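Local coordinates for protein aldehyde dehydrogenase (Burkholderia cenocepacia, PDB 4O6R) that probably oxidises aldehydes with a nicotinamide dinucleotide cofactor and binds adenosine monophosphate, at residues 316-321 with 369-374; 280-285 with 326-331; 265-270 with 422-427; 295-300 with 396-401. All blocks are in the same frame, centred on the assembly; numbering follows the deposited sequence. Where two conformers were deposited one is given.

Interaction 1. Residues 316-321 with 369-374; sequences IRIGNP and GYYVRP
Tyr371 reaches from segment 369-374 along the backbone of residues 318-321, and its ring shows how one long side chain can tie two irregular loops together. CB is turned toward the opposing loop, and with CG placed beside the backbone N (chi1 -69°) the ring extends past Ile318, whose side chain runs the opposite way. On the ring, Tyr371 CD1 touches Ile318 CG2 at 3.5 Å. Farther out, Tyr371 CE1 lies 3.3 Å from Gly319 O, a carbonyl that meets the ring at its edge. The tip ends among polar and apolar neighbours: Tyr371 OH has its stronger partner in His34 ND1, while Gly319 O, 3.1 Å from Tyr371 OH, is at most a weak acceptor, and Pro321 CD lies 3.5 Å from the same hydroxyl. Beyond the ring, Ile318 CD1, in the conformer described here, reaches the CD corner of Pro374 at 3.7 Å, and Ile316 CD1 lies 4.1 Å from Pro374 CG. The contact thus joins the loop that follows helix 302-315 to the lead-in of strand 375-378; Phe282 of helix 270-282 packs against both Ile316 and Pro374, while Val372 turns away from the opposing loop onto helix 334-349.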
loop_
_atom_site.group_PDB
_atom_site.type_symbol
_atom_site.label_atom_id
_atom_site.label_comp_id
_atom_site.label_asym_id
_atom_site.label_seq_id
_atom_site.Cartn_x
_atom_site.Cartn_y
_atom_site.Cartn_z
ATOM N N ILE A 316 19.664 -13.440 -40.189
ATOM C CA ILE A 316 19.511 -14.200 -38.972
ATOM C C ILE A 316 19.850 -15.661 -39.241
ATOM O O ILE A 316 19.389 -16.237 -40.215
ATOM C CB ILE A 316 18.091 -14.043 -38.388
ATOM C CG1 ILE A 316 17.901 -12.622 -37.832
ATOM C CG2 ILE A 316 17.823 -15.093 -37.314
ATOM C CD1 ILE A 316 16.488 -12.284 -37.394
ATOM N N ARG A 317 20.654 -16.255 -38.361
ATOM C CA ARG A 317 21.158 -17.616 -38.575
ATOM C C ARG A 317 20.150 -18.639 -38.078
ATOM O O ARG A 317 19.942 -18.785 -36.864
ATOM C CB ARG A 317 22.481 -17.797 -37.865
ATOM C CG ARG A 317 23.569 -16.847 -38.369
ATOM C CD ARG A 317 24.921 -17.217 -37.798
ATOM N NE ARG A 317 24.968 -17.062 -36.336
ATOM C CZ ARG A 317 25.330 -15.959 -35.689
ATOM N NH1 ARG A 317 25.656 -14.857 -36.341
ATOM N NH2 ARG A 317 25.348 -15.945 -34.375
ATOM N N ILE A 318 19.493 -19.305 -39.021
ATOM C CA ILE A 318 18.463 -20.292 -38.702
ATOM C C ILE A 318 19.102 -21.655 -38.669
ATOM O O ILE A 318 19.893 -21.986 -39.543
ATOM C CB ILE A 318 17.376 -20.346 -39.768
ATOM C CG1 ILE A 318 16.787 -18.954 -40.017
ATOM C CG2 ILE A 318 16.302 -21.364 -39.380
ATOM C CD1 ILE A 318 16.280 -18.790 -41.445
ATOM N N GLY A 319 18.751 -22.460 -37.687
ATOM C CA GLY A 319 19.307 -23.801 -37.622
ATOM C C GLY A 319 18.992 -24.602 -36.380
ATOM O O GLY A 319 18.059 -24.287 -35.652
ATOM N N ASN A 320 19.761 -25.678 -36.190
ATOM C CA ASN A 320 19.578 -26.593 -35.071
ATOM C C ASN A 320 19.616 -25.843 -33.746
ATOM O O ASN A 320 20.601 -25.149 -33.473
ATOM C CB ASN A 320 20.680 -27.653 -35.080
ATOM C CG ASN A 320 20.353 -28.837 -34.209
ATOM O OD1 ASN A 320 19.673 -28.722 -33.190
ATOM N ND2 ASN A 320 20.846 -30.005 -34.611
ATOM N N PRO A 321 18.554 -25.988 -32.916
ATOM C CA PRO A 321 18.520 -25.363 -31.599
ATOM C C PRO A 321 19.731 -25.718 -30.743
ATOM O O PRO A 321 20.183 -24.896 -29.951
ATOM C CB PRO A 321 17.261 -25.953 -30.964
ATOM C CG PRO A 321 16.378 -26.249 -32.105
ATOM C CD PRO A 321 17.294 -26.706 -33.194
ATOM N N GLY A 369 12.421 -30.468 -40.024
ATOM C CA GLY A 369 12.017 -29.619 -38.929
ATOM C C GLY A 369 11.028 -28.553 -39.344
ATOM O O GLY A 369 10.833 -28.297 -40.545
ATOM N N TYR A 370 10.450 -27.884 -38.342
ATOM C CA TYR A 370 9.330 -26.982 -38.576
ATOM C C TYR A 370 9.823 -25.554 -38.777
ATOM O O TYR A 370 9.372 -24.624 -38.125
ATOM C CB TYR A 370 8.337 -27.075 -37.434
ATOM C CG TYR A 370 8.005 -28.489 -37.029
ATOM C CD1 TYR A 370 7.814 -29.495 -37.975
ATOM C CD2 TYR A 370 7.853 -28.824 -35.681
ATOM C CE1 TYR A 370 7.502 -30.800 -37.576
ATOM C CE2 TYR A 370 7.554 -30.112 -35.287
ATOM C CZ TYR A 370 7.364 -31.088 -36.231
ATOM O OH TYR A 370 7.048 -32.344 -35.815
ATOM N N TYR A 371 10.733 -25.397 -39.742
ATOM C CA TYR A 371 11.452 -24.142 -39.951
ATOM C C TYR A 371 10.810 -23.210 -40.967
ATOM O O TYR A 371 10.378 -23.636 -42.060
ATOM C CB TYR A 371 12.880 -24.409 -40.421
ATOM C CG TYR A 371 13.798 -25.032 -39.388
ATOM C CD1 TYR A 371 14.511 -24.227 -38.480
ATOM C CD2 TYR A 371 13.975 -26.404 -39.325
ATOM C CE1 TYR A 371 15.350 -24.793 -37.536
ATOM C CE2 TYR A 371 14.835 -26.967 -38.398
ATOM C CZ TYR A 371 15.508 -26.168 -37.505
ATOM O OH TYR A 371 16.378 -26.736 -36.595
ATOM N N VAL A 372 10.785 -21.932 -40.619
ATOM C CA VAL A 372 10.429 -20.890 -41.563
ATOM C C VAL A 372 11.364 -19.694 -41.376
ATOM O O VAL A 372 11.791 -19.395 -40.255
ATOM C CB VAL A 372 8.933 -20.525 -41.451
ATOM C CG1 VAL A 372 8.583 -19.955 -40.103
ATOM C CG2 VAL A 372 8.528 -19.555 -42.544
ATOM N N ARG A 373 11.700 -19.027 -42.467
ATOM C CA ARG A 373 12.581 -17.873 -42.406
ATOM C C ARG A 373 11.864 -16.658 -41.819
ATOM O O ARG A 373 10.652 -16.561 -41.907
ATOM C CB ARG A 373 13.102 -17.513 -43.794
ATOM C CG ARG A 373 13.997 -18.593 -44.395
ATOM C CD ARG A 373 14.462 -18.218 -45.789
ATOM N NE ARG A 373 13.345 -17.722 -46.583
ATOM C CZ ARG A 373 12.804 -18.339 -47.626
ATOM N NH1 ARG A 373 11.767 -17.759 -48.218
ATOM N NH2 ARG A 373 13.299 -19.506 -48.106
ATOM N N PRO A 374 12.621 -15.748 -41.203
ATOM C CA PRO A 374 12.041 -14.487 -40.734
ATOM C C PRO A 374 11.336 -13.808 -41.888
ATOM O O PRO A 374 11.910 -13.682 -42.973
ATOM C CB PRO A 374 13.258 -13.676 -40.277
ATOM C CG PRO A 374 14.290 -14.694 -39.940
ATOM C CD PRO A 374 14.054 -15.864 -40.872
#

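Interaction 2. Residues 280-285 with 326-331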
loop_
_atom_site.group_PDB
_atom_site.type_symbol
_atom_site.label_atom_id
_atom_site.label_comp_id
_atom_site.label_asym_id
_atom_site.label_seq_id
_atom_site.Cartn_x
_atom_site.Cartn_y
_atom_site.Cartn_z
ATOM N N ALA A 280 11.886 -7.887 -31.016
ATOM C CA ALA A 280 10.497 -7.922 -30.631
ATOM C C ALA A 280 9.699 -8.975 -31.374
ATOM O O ALA A 280 8.729 -9.521 -30.807
ATOM C CB ALA A 280 9.857 -6.549 -30.829
ATOM N N ILE A 281 10.059 -9.249 -32.627
ATOM C CA ILE A 281 9.304 -10.229 -33.413
ATOM C C ILE A 281 10.059 -11.526 -33.665
ATOM O O ILE A 281 9.417 -12.567 -33.744
ATOM C CB ILE A 281 8.773 -9.645 -34.726
ATOM C CG1 ILE A 281 7.777 -10.590 -35.445
ATOM C CG2 ILE A 281 9.916 -9.300 -35.671
ATOM C CD1 ILE A 281 6.568 -11.008 -34.615
ATOM N N PHE A 282 11.386 -11.502 -33.763
ATOM C CA PHE A 282 12.113 -12.732 -34.116
ATOM C C PHE A 282 12.578 -13.560 -32.942
ATOM O O PHE A 282 12.742 -14.777 -33.100
ATOM C CB PHE A 282 13.230 -12.444 -35.133
ATOM C CG PHE A 282 12.707 -11.792 -36.390
ATOM C CD1 PHE A 282 11.597 -12.326 -37.052
ATOM C CD2 PHE A 282 13.266 -10.642 -36.888
ATOM C CE1 PHE A 282 11.076 -11.723 -38.174
ATOM C CE2 PHE A 282 12.751 -10.044 -38.014
ATOM C CZ PHE A 282 11.656 -10.573 -38.662
ATOM N N HIS A 283 12.742 -12.949 -31.769
ATOM C CA HIS A 283 13.056 -13.744 -30.594
ATOM C C HIS A 283 11.936 -14.734 -30.370
ATOM O O HIS A 283 10.767 -14.408 -30.550
ATOM C CB HIS A 283 13.267 -12.912 -29.335
ATOM C CG HIS A 283 13.289 -13.730 -28.083
ATOM N ND1 HIS A 283 12.261 -13.722 -27.179
ATOM C CD2 HIS A 283 14.186 -14.636 -27.617
ATOM C CE1 HIS A 283 12.533 -14.541 -26.176
ATOM N NE2 HIS A 283 13.687 -15.127 -26.433
ATOM N N ASN A 284 12.323 -15.948 -30.007
ATOM C CA ASN A 284 11.405 -17.059 -29.732
ATOM C C ASN A 284 10.619 -17.445 -30.970
ATOM O O ASN A 284 9.516 -18.007 -30.888
ATOM C CB ASN A 284 10.460 -16.784 -28.555
ATOM C CG ASN A 284 10.266 -18.017 -27.691
ATOM O OD1 ASN A 284 11.255 -18.621 -27.268
ATOM N ND2 ASN A 284 9.005 -18.421 -27.439
ATOM N N GLN A 285 11.199 -17.135 -32.127
ATOM C CA GLN A 285 10.569 -17.441 -33.388
ATOM C C GLN A 285 9.202 -16.737 -33.523
ATOM O O GLN A 285 8.284 -17.227 -34.179
ATOM C CB GLN A 285 10.430 -18.957 -33.531
ATOM C CG GLN A 285 11.739 -19.751 -33.593
ATOM C CD GLN A 285 12.611 -19.705 -32.346
ATOM O OE1 GLN A 285 13.726 -19.163 -32.379
ATOM N NE2 GLN A 285 12.106 -20.254 -31.226
ATOM N N THR A 326 23.332 -20.843 -33.431
ATOM C CA THR A 326 21.976 -20.644 -33.963
ATOM C C THR A 326 21.272 -19.461 -33.302
ATOM O O THR A 326 21.268 -19.358 -32.093
ATOM C CB THR A 326 21.095 -21.887 -33.778
ATOM O OG1 THR A 326 21.604 -22.956 -34.589
ATOM C CG2 THR A 326 19.606 -21.594 -34.119
ATOM N N GLU A 327 20.689 -18.579 -34.118
ATOM C CA GLU A 327 19.966 -17.400 -33.635
ATOM C C GLU A 327 18.454 -17.569 -33.672
ATOM O O GLU A 327 17.756 -16.930 -32.902
ATOM C CB GLU A 327 20.323 -16.172 -34.454
ATOM C CG GLU A 327 21.768 -15.716 -34.311
ATOM C CD GLU A 327 22.104 -14.533 -35.209
ATOM O OE1 GLU A 327 21.742 -14.550 -36.424
ATOM O OE2 GLU A 327 22.734 -13.574 -34.689
ATOM N N MET A 328 17.957 -18.398 -34.588
ATOM C CA MET A 328 16.539 -18.702 -34.675
ATOM C C MET A 328 16.338 -20.190 -34.950
ATOM O O MET A 328 16.927 -20.747 -35.844
ATOM C CB MET A 328 15.850 -17.879 -35.765
ATOM C CG MET A 328 14.353 -18.194 -35.877
ATOM S SD MET A 328 13.399 -17.200 -37.081
ATOM C CE MET A 328 13.216 -15.802 -36.085
ATOM N N GLY A 329 15.492 -20.821 -34.146
ATOM C CA GLY A 329 15.176 -22.217 -34.326
ATOM C C GLY A 329 13.913 -22.423 -35.118
ATOM O O GLY A 329 13.384 -21.497 -35.752
ATOM N N PRO A 330 13.403 -23.643 -35.079
ATOM C CA PRO A 330 12.175 -23.931 -35.766
ATOM C C PRO A 330 10.994 -23.505 -34.931
ATOM O O PRO A 330 11.160 -23.229 -33.742
ATOM C CB PRO A 330 12.206 -25.459 -35.875
ATOM C CG PRO A 330 12.918 -25.882 -34.645
ATOM C CD PRO A 330 13.941 -24.824 -34.385
ATOM N N LEU A 331 9.812 -23.505 -35.533
ATOM C CA LEU A 331 8.568 -23.389 -34.777
ATOM C C LEU A 331 8.322 -24.664 -33.984
ATOM O O LEU A 331 8.900 -25.701 -34.272
ATOM C CB LEU A 331 7.395 -23.118 -35.702
ATOM C CG LEU A 331 7.566 -21.920 -36.634
ATOM C CD1 LEU A 331 6.267 -21.589 -37.337
ATOM C CD2 LEU A 331 8.043 -20.708 -35.884
HETATM O O HOH W 1 10.578 -22.752 -31.128
#
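Gln285 lays its side chain against the backbone of Gly329 and Pro330, with its CG 3.2 Å from Gly329 O. The chain bends at chi2 (64°), which folds the amide back so that Gln285 OE1 meets Gly329 N at 3.0 Å. That bond is fairly straight at hydrogen (160°), yet the donor stands well above the amide's carbonyl plane, off the lone-pair directions. At the other end of the amide, Gln285 NE2 donates to a water at 2.9 Å, and the water passes a hydrogen bond to Pro330 O at 2.7 Å. Leu331 CD2 flanks Gln285 CB at 3.8 Å. Met328 closes the helix side: bent at chi3, it brings Met328 CE to 3.5 Å from Phe282 CB, obliquely to the ring, and close to Phe282 O. Phe494 of a second subunit also packs on Phe282. The residues from Phe282 to Gln285 probably form the start of the family's cysteine signature. One buried amide therefore accepts at one end and donates at the other, and this pattern of partners fixes which end is oxygen and which is nitrogen.

Interaction 3. Residues 265-270 with 422-427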
loop_
_atom_site.group_PDB
_atom_site.type_symbol
_atom_site.label_atom_id
_atom_site.label_comp_id
_atom_site.label_asym_id
_atom_site.label_seq_id
_atom_site.Cartn_x
_atom_site.Cartn_y
_atom_site.Cartn_z
ATOM N N PHE A 265 8.659 6.392 -34.526
ATOM C CA PHE A 265 8.503 7.773 -34.916
ATOM C C PHE A 265 9.736 8.310 -35.648
ATOM O O PHE A 265 10.815 7.710 -35.633
ATOM C CB PHE A 265 8.159 8.629 -33.699
ATOM C CG PHE A 265 6.756 8.453 -33.235
ATOM C CD1 PHE A 265 5.727 9.199 -33.794
ATOM C CD2 PHE A 265 6.447 7.509 -32.267
ATOM C CE1 PHE A 265 4.413 9.001 -33.382
ATOM C CE2 PHE A 265 5.148 7.321 -31.836
ATOM C CZ PHE A 265 4.118 8.061 -32.401
ATOM N N ASP A 266 9.574 9.457 -36.296
ATOM C CA ASP A 266 10.649 9.957 -37.169
ATOM C C ASP A 266 11.834 10.510 -36.385
ATOM O O ASP A 266 12.901 10.738 -36.960
ATOM C CB ASP A 266 10.133 10.931 -38.256
ATOM C CG ASP A 266 9.649 12.235 -37.719
ATOM O OD1 ASP A 266 9.219 12.324 -36.568
ATOM O OD2 ASP A 266 9.722 13.217 -38.460
ATOM N N ASP A 267 11.671 10.677 -35.078
ATOM C CA ASP A 267 12.769 11.122 -34.244
ATOM C C ASP A 267 13.398 9.949 -33.424
ATOM O O ASP A 267 14.173 10.169 -32.501
ATOM C CB ASP A 267 12.276 12.245 -33.337
ATOM C CG ASP A 267 11.412 11.730 -32.213
ATOM O OD1 ASP A 267 10.745 10.691 -32.427
ATOM O OD2 ASP A 267 11.433 12.324 -31.118
ATOM N N ALA A 268 13.046 8.703 -33.752
ATOM C CA ALA A 268 13.581 7.547 -33.052
ATOM C C ALA A 268 15.091 7.395 -33.341
ATOM O O ALA A 268 15.584 7.821 -34.394
ATOM C CB ALA A 268 12.854 6.296 -33.495
ATOM N N ASN A 269 15.811 6.795 -32.401
ATOM C CA ASN A 269 17.160 6.283 -32.665
ATOM C C ASN A 269 16.979 5.027 -33.523
ATOM O O ASN A 269 16.529 3.991 -33.036
ATOM C CB ASN A 269 17.854 5.948 -31.352
ATOM C CG ASN A 269 19.279 5.463 -31.548
ATOM O OD1 ASN A 269 19.567 4.635 -32.388
ATOM N ND2 ASN A 269 20.181 5.990 -30.746
ATOM N N LEU A 270 17.259 5.152 -34.816
ATOM C CA LEU A 270 17.009 4.043 -35.741
ATOM C C LEU A 270 17.874 2.834 -35.433
ATOM O O LEU A 270 17.389 1.727 -35.502
ATOM C CB LEU A 270 17.202 4.487 -37.187
ATOM C CG LEU A 270 16.278 5.604 -37.665
ATOM C CD1 LEU A 270 16.534 5.937 -39.142
ATOM C CD2 LEU A 270 14.830 5.222 -37.452
ATOM N N LEU A 422 6.702 1.921 -28.469
ATOM C CA LEU A 422 7.013 2.960 -29.415
ATOM C C LEU A 422 8.418 3.449 -29.214
ATOM O O LEU A 422 8.990 3.336 -28.119
ATOM C CB LEU A 422 5.998 4.107 -29.304
ATOM C CG LEU A 422 6.003 4.716 -27.908
ATOM C CD1 LEU A 422 6.704 6.037 -27.970
ATOM C CD2 LEU A 422 4.618 4.895 -27.351
ATOM N N TRP A 423 8.945 4.057 -30.261
ATOM C CA TRP A 423 10.298 4.589 -30.233
ATOM C C TRP A 423 10.257 6.041 -30.658
ATOM O O TRP A 423 9.863 6.353 -31.774
ATOM C CB TRP A 423 11.204 3.773 -31.176
ATOM C CG TRP A 423 11.195 2.344 -30.835
ATOM C CD1 TRP A 423 10.182 1.444 -31.037
ATOM C CD2 TRP A 423 12.256 1.624 -30.219
ATOM N NE1 TRP A 423 10.547 0.216 -30.562
ATOM C CE2 TRP A 423 11.822 0.296 -30.067
ATOM C CE3 TRP A 423 13.537 1.980 -29.776
ATOM C CZ2 TRP A 423 12.622 -0.690 -29.478
ATOM C CZ3 TRP A 423 14.341 0.998 -29.176
ATOM C CH2 TRP A 423 13.877 -0.319 -29.036
ATOM N N THR A 424 10.679 6.923 -29.764
ATOM C CA THR A 424 10.716 8.337 -30.037
ATOM C C THR A 424 11.624 8.929 -28.994
ATOM O O THR A 424 11.883 8.280 -27.976
ATOM C CB THR A 424 9.304 8.954 -29.902
ATOM O OG1 THR A 424 9.316 10.328 -30.295
ATOM C CG2 THR A 424 8.748 8.828 -28.457
ATOM N N ASN A 425 12.074 10.160 -29.217
ATOM C CA ASN A 425 12.790 10.883 -28.197
ATOM C C ASN A 425 12.092 12.122 -27.689
ATOM O O ASN A 425 12.679 12.909 -26.936
ATOM C CB ASN A 425 14.192 11.148 -28.685
ATOM C CG ASN A 425 14.978 9.862 -28.732
ATOM O OD1 ASN A 425 15.293 9.272 -27.695
ATOM N ND2 ASN A 425 15.132 9.326 -29.924
ATOM N N ASP A 426 10.838 12.296 -28.091
ATOM C CA ASP A 426 10.039 13.410 -27.619
ATOM C C ASP A 426 9.358 12.999 -26.325
ATOM O O ASP A 426 8.581 12.051 -26.300
ATOM C CB ASP A 426 8.957 13.795 -28.607
ATOM C CG ASP A 426 8.228 15.046 -28.189
ATOM O OD1 ASP A 426 8.860 16.160 -28.208
ATOM O OD2 ASP A 426 7.070 14.923 -27.756
ATOM N N LEU A 427 9.686 13.737 -25.277
ATOM C CA LEU A 427 9.160 13.552 -23.942
ATOM C C LEU A 427 7.638 13.478 -23.880
ATOM O O LEU A 427 7.108 12.481 -23.403
ATOM C CB LEU A 427 9.640 14.709 -23.066
ATOM C CG LEU A 427 9.119 14.765 -21.620
ATOM C CD1 LEU A 427 9.483 13.522 -20.820
ATOM C CD2 LEU A 427 9.650 15.964 -20.921
HETATM O O HOH W 2 14.495 5.903 -29.967
#
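Asp267 and Thr424 form the tight centre of this contact, where the turn after strand 261-264 meets the end of strand 421-423. Thr424 OG1 gives its proton to Asp267 OD1 at 2.6 Å, using the syn lone pair of that oxygen. The other oxygen, Asp267 OD2, accepts Asn425 N at 3.0 Å from above the carboxylate plane. A chi1 of 75° brings the carboxylate across to these donors. Beside it, Phe265 N bonds to Trp423 O at 3.0 Å, continuing the parallel pairing of the two strands, and the same carbonyl lies at the edge of the Phe265 ring; Ala268 CB touches Trp423 CB at 3.8 Å. The looser side lies toward exposed Asn269. Here Asn425 ND2 still makes a sound bond to Asp267 O (2.9 Å), with that oxygen almost in its amide plane, but the link to Asn269 N runs through a water, held firmly by Asn269 and weakly by Asn425. Asn425 packs on Asp426 of a third subunit, and Asp426 on Asn425 of that subunit. With a hydroxyl, a backbone amide and a long, weak ion pair with Arg429, the Asp267 carboxylate is probably held in its charged form.

Interaction 4. Residues 295-300 with 396-401; sequences LVLHER and VTVLRF
Phe401 bends back over the neighbouring strand and covers His298 with the face of its ring. A chi1 of 71° swings the ring between its own backbone N and carbonyl carbon, across toward Val296 and His298, so that His298 CA lies 3.8 Å from the Phe401 ring centroid in a CH-pi contact. The imidazole takes a different position, with CG anti to its backbone N (chi1 -168°), and turns an edge to the phenyl face: an offset T-shaped pair with centroids 5.2 Å apart. His298 ND1 accepts Arg300 N at 3.1 Å, which helps fix the rotation of the imidazole. Val296 CG1 meets Phe401 CD1 at 3.5 Å, crossing it nearly at a right angle. Between the backbones runs regular parallel pairing, in which Leu297 N bonds to Leu399 O at 2.8 Å, and these are adjacent central strands of the mixed seven-stranded sheet of what is, as in other aldehyde dehydrogenases, the catalytic domain. The face bearing Val296, Leu399 and Phe401 packs on helix 404-411, and Phe265 meets the Phe401 ring edge-to-face. On the face of Leu295, Leu297 and Arg400, covered by helix 302-315, Leu297 CD1 touches Val398 CG1 at 3.7 Å. Arg400 stretches straight from CG to NE, whereas Glu299 bends at chi2 (66°) and doubles back to meet it. The resulting salt bridge puts Glu299 OE2 2.8 Å from Arg400 NH1, near the guanidinium plane, while Glu378 and Asp303 take the NE and NH2 nitrogens of the same arginine.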
loop_
_atom_site.group_PDB
_atom_site.type_symbol
_atom_site.label_atom_id
_atom_site.label_comp_id
_atom_site.label_asym_id
_atom_site.label_seq_id
_atom_site.Cartn_x
_atom_site.Cartn_y
_atom_site.Cartn_z
ATOM N N LEU A 295 4.712 -3.600 -37.179
ATOM C CA LEU A 295 5.730 -2.584 -37.159
ATOM C C LEU A 295 5.128 -1.397 -37.851
ATOM O O LEU A 295 4.743 -1.483 -39.020
ATOM C CB LEU A 295 6.978 -3.113 -37.843
ATOM C CG LEU A 295 8.174 -2.205 -37.906
ATOM C CD1 LEU A 295 8.724 -1.985 -36.519
ATOM C CD2 LEU A 295 9.207 -2.799 -38.838
ATOM N N VAL A 296 4.948 -0.320 -37.100
ATOM C CA VAL A 296 4.169 0.816 -37.519
ATOM C C VAL A 296 5.158 1.975 -37.681
ATOM O O VAL A 296 5.634 2.531 -36.683
ATOM C CB VAL A 296 3.073 1.170 -36.488
ATOM C CG1 VAL A 296 2.277 2.375 -36.971
ATOM C CG2 VAL A 296 2.148 -0.012 -36.240
ATOM N N LEU A 297 5.493 2.320 -38.925
ATOM C CA LEU A 297 6.648 3.180 -39.204
ATOM C C LEU A 297 6.236 4.528 -39.763
ATOM O O LEU A 297 5.411 4.597 -40.672
ATOM C CB LEU A 297 7.546 2.523 -40.252
ATOM C CG LEU A 297 8.104 1.156 -39.879
ATOM C CD1 LEU A 297 8.864 0.605 -41.065
ATOM C CD2 LEU A 297 9.033 1.250 -38.668
ATOM N N HIS A 298 6.826 5.594 -39.233
ATOM C CA HIS A 298 6.570 6.914 -39.750
ATOM C C HIS A 298 7.063 6.980 -41.200
ATOM O O HIS A 298 8.151 6.514 -41.515
ATOM C CB HIS A 298 7.272 7.990 -38.927
ATOM C CG HIS A 298 6.804 9.369 -39.250
ATOM N ND1 HIS A 298 7.286 10.072 -40.325
ATOM C CD2 HIS A 298 5.837 10.137 -38.706
ATOM C CE1 HIS A 298 6.668 11.237 -40.415
ATOM N NE2 HIS A 298 5.790 11.307 -39.434
ATOM N N GLU A 299 6.253 7.569 -42.053
ATOM C CA GLU A 299 6.545 7.645 -43.492
ATOM C C GLU A 299 7.954 8.194 -43.820
ATOM O O GLU A 299 8.579 7.759 -44.779
ATOM C CB GLU A 299 5.477 8.493 -44.202
ATOM C CG GLU A 299 5.552 8.439 -45.733
ATOM C CD GLU A 299 5.225 7.040 -46.298
ATOM O OE1 GLU A 299 4.064 6.578 -46.059
ATOM O OE2 GLU A 299 6.112 6.395 -46.945
ATOM N N ARG A 300 8.412 9.192 -43.072
ATOM C CA ARG A 300 9.712 9.802 -43.333
ATOM C C ARG A 300 10.886 8.849 -43.144
ATOM O O ARG A 300 11.879 9.012 -43.815
ATOM C CB ARG A 300 9.929 11.076 -42.492
ATOM C CG ARG A 300 9.046 12.245 -42.896
ATOM C CD ARG A 300 9.518 12.824 -44.235
ATOM N NE ARG A 300 8.448 13.445 -45.022
ATOM C CZ ARG A 300 8.090 14.727 -44.951
ATOM N NH1 ARG A 300 8.697 15.561 -44.099
ATOM N NH2 ARG A 300 7.108 15.171 -45.733
ATOM N N VAL A 396 6.330 -10.371 -39.308
ATOM C CA VAL A 396 5.940 -9.002 -38.936
ATOM C C VAL A 396 5.240 -8.290 -40.094
ATOM O O VAL A 396 5.629 -8.431 -41.248
ATOM C CB VAL A 396 7.150 -8.195 -38.379
ATOM C CG1 VAL A 396 8.285 -8.121 -39.396
ATOM C CG2 VAL A 396 6.714 -6.811 -37.879
ATOM N N THR A 397 4.166 -7.589 -39.760
ATOM C CA THR A 397 3.398 -6.817 -40.710
ATOM C C THR A 397 3.689 -5.327 -40.547
ATOM O O THR A 397 3.597 -4.787 -39.446
ATOM C CB THR A 397 1.907 -7.083 -40.545
ATOM O OG1 THR A 397 1.672 -8.496 -40.698
ATOM C CG2 THR A 397 1.106 -6.293 -41.598
ATOM N N VAL A 398 4.057 -4.694 -41.665
ATOM C CA VAL A 398 4.469 -3.304 -41.664
ATOM C C VAL A 398 3.357 -2.431 -42.176
ATOM O O VAL A 398 2.751 -2.720 -43.233
ATOM C CB VAL A 398 5.691 -3.069 -42.541
ATOM C CG1 VAL A 398 6.229 -1.649 -42.354
ATOM C CG2 VAL A 398 6.771 -4.078 -42.227
ATOM N N LEU A 399 3.143 -1.339 -41.444
ATOM C CA LEU A 399 2.184 -0.306 -41.775
ATOM C C LEU A 399 2.891 1.052 -41.611
ATOM O O LEU A 399 3.833 1.165 -40.823
ATOM C CB LEU A 399 0.998 -0.381 -40.810
ATOM C CG LEU A 399 0.164 -1.671 -40.826
ATOM C CD1 LEU A 399 -0.658 -1.825 -39.573
ATOM C CD2 LEU A 399 -0.701 -1.704 -42.060
ATOM N N ARG A 400 2.459 2.059 -42.363
ATOM C CA ARG A 400 3.055 3.382 -42.298
ATOM C C ARG A 400 2.030 4.411 -41.813
ATOM O O ARG A 400 0.829 4.204 -41.967
ATOM C CB ARG A 400 3.573 3.798 -43.685
ATOM C CG ARG A 400 4.652 2.868 -44.200
ATOM C CD ARG A 400 5.161 3.322 -45.541
ATOM N NE ARG A 400 6.044 2.347 -46.141
ATOM C CZ ARG A 400 7.091 2.667 -46.882
ATOM N NH1 ARG A 400 7.407 3.941 -47.091
ATOM N NH2 ARG A 400 7.852 1.698 -47.368
ATOM N N PHE A 401 2.529 5.514 -41.262
ATOM C CA PHE A 401 1.691 6.608 -40.781
ATOM C C PHE A 401 2.372 7.938 -40.928
ATOM O O PHE A 401 3.583 8.004 -41.142
ATOM C CB PHE A 401 1.319 6.398 -39.304
ATOM C CG PHE A 401 2.475 6.579 -38.339
ATOM C CD1 PHE A 401 3.367 5.542 -38.109
ATOM C CD2 PHE A 401 2.696 7.790 -37.693
ATOM C CE1 PHE A 401 4.425 5.687 -37.217
ATOM C CE2 PHE A 401 3.742 7.945 -36.799
ATOM C CZ PHE A 401 4.613 6.887 -36.561
#

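From the N terminus, segment 265-270 comes first, and interaction 3 pairs it with 422-427, closing the widest loop and enclosing the other three contacts. Segment 280-285 follows, at the end of helix 270-282, and interaction 2 takes it to 326-331. Strand segment 295-300 lies within that span but pairs onward with 396-401, so interaction 4 crosses interaction 2. Segment 316-321 then reaches 369-374: interaction 1 lies wholly within the loop of interaction 4 and also crosses interaction 2, which it touches. Interactions 3 and 4 share one sheet and touch where Asp266 packs on His298. Interaction 2 ties the loop after helix 302-315 to the end region of helix 270-282; interaction 1 ties it to the lead-in of strand 375-378.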